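2,5-dihydroxypyridine 5,6-dioxygenase (Pseudomonas putida KT2440, PDB 7CUP) catalyses the iron-dependent, dioxygen-consuming cleavage of the 2,5-dihydroxypyridine ring between carbons 5 and 6, giving N-formylmaleamate in the aerobic degradation of nicotinate. Local coordinates at residues A[59-64]-A[77-81]; A[70-74]-A[217-221]. All blocks are in the same frame, centred on the assembly; numbering follows the deposited sequence.

How the contacts relate
Contacts 1 and 2 share one long connection, the loop between strand 53-58, an outermost strand of the parallel sheet within this chain, and helix 85-92. Along the chain the order is 59-64, 70-74, 77-81 and, much later, 217-221, so the two contacts interleave: 70-74 sits inside the loop that contact 1 closes. Their centres lie about 17 Å apart. Contact 1 folds the loop back on itself beside the parallel sheet, whereas contact 2 ties its middle to the loop between strands 215-216 and 221-222, close to the iron site. A single connection thus runs from the parallel-sheet region to the metal centre, and both contacts also touch the second subunit.

Contact 1 of 2, residues A[59-64]-A[77-81]; sequences LPAFNH and GDTAL
The phenyl ring of Phe62 lies against the backbone of Asp78 and Thr79. With CG anti to the backbone N (chi1 -170°), it reaches across to the 77-81 segment, where Thr79 O sits over one face, offset toward the rim, 3.7 Å from Phe62 CD1. At the far end of the ring Phe62 CZ touches Asp78 CB at 3.6 Å, and the Asp78 carboxylate plane is turned 57° from the ring.

His64 comes in alongside. Phe62 CD2 lies above one face of its imidazole, while His64 CD2 meets the edge of the phenyl in plane. The imidazole's own edge faces 77-81: His64 NE2 donates to Asp78 O at 2.9 Å, nearly in the ring plane. The bond is bent, 132° at the hydrogen, and the donor is tilted out of the carbonyl plane. Tyr75 also meets the His64 ring.

The two segments run in nearly opposite directions and belong to one irregular loop after strand 53-58 of the parallel sheet, with neither helix nor strand between them. Thr79 opens an ST turn, its OG1 accepting from Leu81 N at 3.1 Å, and this turn faces the start of 59-64.

Here the contact is mostly apolar. Ala80 CB approaches Leu59 CD1 at 3.8 Å. The exception is a carbonyl, Pro60 O, 3.6 Å from the same Ala80 CB. Leu59 CD1 also meets Leu81 CD2, the two side chains set obliquely. Both leucines rest on Ala87 of helix 85-92, and Tyr55 of the third subunit packs against Leu59.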
loop_
_atom_site.group_PDB
_atom_site.type_symbol
_atom_site.label_atom_id
_atom_site.label_comp_id
_atom_site.label_asym_id
_atom_site.label_seq_id
_atom_site.Cartn_x
_atom_site.Cartn_y
_atom_site.Cartn_z
ATOM N N LEU A 59 11.845 -15.344 -4.222
ATOM C CA LEU A 59 11.395 -16.750 -4.164
ATOM C C LEU A 59 10.073 -16.802 -3.402
ATOM O O LEU A 59 9.895 -16.112 -2.403
ATOM C CB LEU A 59 12.464 -17.571 -3.442
ATOM C CG LEU A 59 13.839 -17.607 -4.110
ATOM C CD1 LEU A 59 14.768 -18.544 -3.390
ATOM C CD2 LEU A 59 13.712 -18.024 -5.558
ATOM N N PRO A 60 9.149 -17.684 -3.815
ATOM C CA PRO A 60 8.020 -18.072 -2.977
ATOM C C PRO A 60 8.520 -18.627 -1.639
ATOM O O PRO A 60 9.538 -19.352 -1.620
ATOM C CB PRO A 60 7.354 -19.220 -3.772
ATOM C CG PRO A 60 7.837 -19.057 -5.199
ATOM C CD PRO A 60 9.216 -18.450 -5.065
ATOM N N ALA A 61 7.841 -18.255 -0.560
ATOM C CA ALA A 61 8.114 -18.741 0.807
ATOM C C ALA A 61 8.001 -20.256 0.822
ATOM O O ALA A 61 7.010 -20.802 0.262
ATOM C CB ALA A 61 7.152 -18.132 1.786
ATOM N N PHE A 62 8.953 -20.905 1.466
ATOM C CA PHE A 62 8.925 -22.366 1.680
ATOM C C PHE A 62 8.326 -22.624 3.057
ATOM O O PHE A 62 8.812 -22.001 3.998
ATOM C CB PHE A 62 10.319 -22.973 1.559
ATOM C CG PHE A 62 10.274 -24.482 1.524
ATOM C CD1 PHE A 62 9.987 -25.153 0.340
ATOM C CD2 PHE A 62 10.450 -25.235 2.680
ATOM C CE1 PHE A 62 9.913 -26.538 0.311
ATOM C CE2 PHE A 62 10.365 -26.623 2.654
ATOM C CZ PHE A 62 10.108 -27.270 1.469
ATOM N N ASN A 63 7.321 -23.492 3.168
ATOM C CA ASN A 63 6.715 -23.737 4.490
ATOM C C ASN A 63 7.096 -25.128 4.997
ATOM O O ASN A 63 7.070 -26.086 4.234
ATOM C CB ASN A 63 5.207 -23.567 4.496
ATOM C CG ASN A 63 4.676 -23.463 5.910
ATOM O OD1 ASN A 63 5.108 -22.585 6.690
ATOM N ND2 ASN A 63 3.776 -24.381 6.247
ATOM N N HIS A 64 7.423 -25.200 6.278
ATOM C CA HIS A 64 7.522 -26.451 7.061
ATOM C C HIS A 64 6.219 -26.634 7.838
ATOM O O HIS A 64 5.976 -25.934 8.824
ATOM C CB HIS A 64 8.783 -26.338 7.908
ATOM C CG HIS A 64 10.027 -26.202 7.100
ATOM N ND1 HIS A 64 10.669 -24.983 6.942
ATOM C CD2 HIS A 64 10.743 -27.114 6.406
ATOM C CE1 HIS A 64 11.757 -25.158 6.221
ATOM N NE2 HIS A 64 11.815 -26.456 5.870
ATOM N N GLY A 77 15.183 -27.740 7.450
ATOM C CA GLY A 77 14.834 -28.734 6.428
ATOM C C GLY A 77 15.191 -28.247 5.050
ATOM O O GLY A 77 16.213 -27.569 4.903
ATOM N N ASP A 78 14.346 -28.598 4.086
ATOM C CA ASP A 78 14.400 -28.066 2.713
ATOM C C ASP A 78 14.229 -26.559 2.829
ATOM O O ASP A 78 13.868 -26.054 3.916
ATOM C CB ASP A 78 13.360 -28.754 1.826
ATOM C CG ASP A 78 13.639 -30.235 1.635
ATOM O OD1 ASP A 78 14.721 -30.685 2.028
ATOM O OD2 ASP A 78 12.755 -30.932 1.126
ATOM N N THR A 79 14.598 -25.872 1.767
ATOM C CA THR A 79 14.467 -24.411 1.613
ATOM C C THR A 79 13.860 -24.142 0.238
ATOM O O THR A 79 13.603 -25.100 -0.524
ATOM C CB THR A 79 15.815 -23.680 1.783
ATOM O OG1 THR A 79 16.613 -23.782 0.594
ATOM C CG2 THR A 79 16.628 -24.177 2.956
ATOM N N ALA A 80 13.710 -22.872 -0.095
ATOM C CA ALA A 80 13.109 -22.444 -1.364
ATOM C C ALA A 80 14.073 -22.822 -2.488
ATOM O O ALA A 80 13.633 -22.931 -3.628
ATOM C CB ALA A 80 12.772 -20.978 -1.311
ATOM N N LEU A 81 15.328 -23.122 -2.171
ATOM C CA LEU A 81 16.302 -23.557 -3.201
ATOM C C LEU A 81 16.190 -25.043 -3.493
ATOM O O LEU A 81 16.721 -25.459 -4.549
ATOM C CB LEU A 81 17.718 -23.210 -2.750
ATOM C CG LEU A 81 18.077 -21.737 -2.892
ATOM C CD1 LEU A 81 19.548 -21.557 -2.616
ATOM C CD2 LEU A 81 17.712 -21.193 -4.272
#

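Contact 2 of 2, residues A[70-74]-A[217-221]; sequences NDMTA and LPFKN
Lys220 stretches its extended chain toward 70-74 and sets NZ 2.7 Å from Asp71 OD2, a hydrogen-bonded salt bridge. The ammonium meets that oxygen on its anti side, 22° out of the carboxylate plane. The other oxygen is held within its own segment: Asp71 OD1 accepts from Thr73 N at 2.9 Å, closing an Asx turn, and from Thr73 OG1 at 2.7 Å, which comes from above the carboxylate plane. Three bonds to its two oxygens therefore fix the rotation of the group.

The close apolar packing is at Pro218, which follows a cis peptide bond. Its CG presses on Ala74 CB at 3.6 Å, and its CB lies 3.8 Å from Asp71 OD2, next to the salt bridge. Leu319 of strand 319-323 and Tyr251 of helix 243-253 add to this buried side, touching Pro218 and Ala74 respectively. Toward Thr73 the fit is slacker, with OG1 4.4 Å from Pro218 CB. The ion pair is at the less buried side, where Asp71 and Lys220 are only partly enclosed.

Lys220 NZ also donates to the carbonyls of Arg284 and Gly287, so three oxygens surround the ammonium, probably stabilising its charge. At the end of the turn, Thr73 O accepts from ND1 of His318, an iron ligand. Asp71, by holding Thr73 through two bonds, probably helps position this second-shell carbonyl and thereby orient the metal-bound imidazole.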
loop_
_atom_site.group_PDB
_atom_site.type_symbol
_atom_site.label_atom_id
_atom_site.label_comp_id
_atom_site.label_asym_id
_atom_site.label_seq_id
_atom_site.Cartn_x
_atom_site.Cartn_y
_atom_site.Cartn_z
ATOM N N ASN A 70 7.529 -18.359 14.366
ATOM C CA ASN A 70 7.905 -17.646 13.117
ATOM C C ASN A 70 9.435 -17.632 12.970
ATOM O O ASN A 70 9.928 -17.113 11.970
ATOM C CB ASN A 70 7.290 -16.244 13.122
ATOM C CG ASN A 70 5.789 -16.323 13.255
ATOM O OD1 ASN A 70 5.196 -15.820 14.218
ATOM N ND2 ASN A 70 5.181 -17.026 12.321
ATOM N N ASP A 71 10.166 -18.196 13.930
ATOM C CA ASP A 71 11.648 -18.145 13.941
ATOM C C ASP A 71 12.154 -19.209 12.969
ATOM O O ASP A 71 12.003 -20.409 13.217
ATOM C CB ASP A 71 12.244 -18.271 15.344
ATOM C CG ASP A 71 13.737 -17.969 15.375
ATOM O OD1 ASP A 71 14.452 -18.411 14.447
ATOM O OD2 ASP A 71 14.161 -17.280 16.312
ATOM N N MET A 72 12.805 -18.767 11.916
ATOM C CA MET A 72 13.206 -19.674 10.815
ATOM C C MET A 72 14.433 -20.507 11.183
ATOM O O MET A 72 14.667 -21.475 10.470
ATOM C CB MET A 72 13.457 -18.861 9.555
ATOM C CG MET A 72 12.120 -18.367 9.016
ATOM S SD MET A 72 12.195 -17.861 7.310
ATOM C CE MET A 72 13.213 -19.147 6.580
ATOM N N THR A 73 15.112 -20.218 12.296
ATOM C CA THR A 73 16.216 -21.069 12.835
ATOM C C THR A 73 15.639 -22.304 13.536
ATOM O O THR A 73 16.415 -23.249 13.782
ATOM C CB THR A 73 17.129 -20.314 13.815
ATOM O OG1 THR A 73 16.440 -20.136 15.055
ATOM C CG2 THR A 73 17.582 -18.988 13.248
ATOM N N ALA A 74 14.345 -22.301 13.858
ATOM C CA ALA A 74 13.705 -23.377 14.643
ATOM C C ALA A 74 13.668 -24.696 13.846
ATOM O O ALA A 74 13.741 -25.772 14.469
ATOM C CB ALA A 74 12.328 -22.926 15.050
ATOM N N LEU A 217 17.224 -20.440 22.546
ATOM C CA LEU A 217 16.688 -19.986 21.243
ATOM C C LEU A 217 16.238 -21.227 20.472
ATOM O O LEU A 217 16.971 -22.202 20.454
ATOM C CB LEU A 217 17.812 -19.226 20.535
ATOM C CG LEU A 217 18.432 -18.075 21.323
ATOM C CD1 LEU A 217 19.559 -17.451 20.543
ATOM C CD2 LEU A 217 17.395 -17.014 21.666
ATOM N N PRO A 218 15.066 -21.256 19.800
ATOM C CA PRO A 218 14.200 -20.078 19.607
ATOM C C PRO A 218 13.114 -19.742 20.650
ATOM O O PRO A 218 12.282 -18.931 20.325
ATOM C CB PRO A 218 13.467 -20.438 18.301
ATOM C CG PRO A 218 13.288 -21.930 18.405
ATOM C CD PRO A 218 14.544 -22.444 19.093
ATOM N N PHE A 219 13.154 -20.282 21.870
ATOM C CA PHE A 219 12.123 -19.982 22.895
ATOM C C PHE A 219 12.239 -18.508 23.306
ATOM O O PHE A 219 11.228 -17.912 23.670
ATOM C CB PHE A 219 12.213 -20.868 24.141
ATOM C CG PHE A 219 12.240 -22.366 23.925
ATOM C CD1 PHE A 219 11.861 -22.935 22.724
ATOM C CD2 PHE A 219 12.670 -23.210 24.943
ATOM C CE1 PHE A 219 11.909 -24.312 22.545
ATOM C CE2 PHE A 219 12.703 -24.590 24.767
ATOM C CZ PHE A 219 12.354 -25.133 23.553
ATOM N N LYS A 220 13.444 -17.957 23.311
ATOM C CA LYS A 220 13.712 -16.552 23.717
ATOM C C LYS A 220 13.184 -16.289 25.136
ATOM O O LYS A 220 12.528 -15.266 25.335
ATOM C CB LYS A 220 13.112 -15.595 22.687
ATOM C CG LYS A 220 13.714 -15.746 21.304
ATOM C CD LYS A 220 12.866 -15.229 20.188
ATOM C CE LYS A 220 13.629 -15.237 18.897
ATOM N NZ LYS A 220 12.721 -15.434 17.752
ATOM N N ASN A 221 13.497 -17.177 26.081
ATOM C CA ASN A 221 13.165 -17.030 27.520
ATOM C C ASN A 221 14.471 -16.986 28.275
ATOM O O ASN A 221 15.395 -17.670 27.858
ATOM C CB ASN A 221 12.343 -18.198 28.073
ATOM C CG ASN A 221 10.940 -18.232 27.505
ATOM O OD1 ASN A 221 10.352 -19.305 27.290
ATOM N ND2 ASN A 221 10.400 -17.045 27.272
#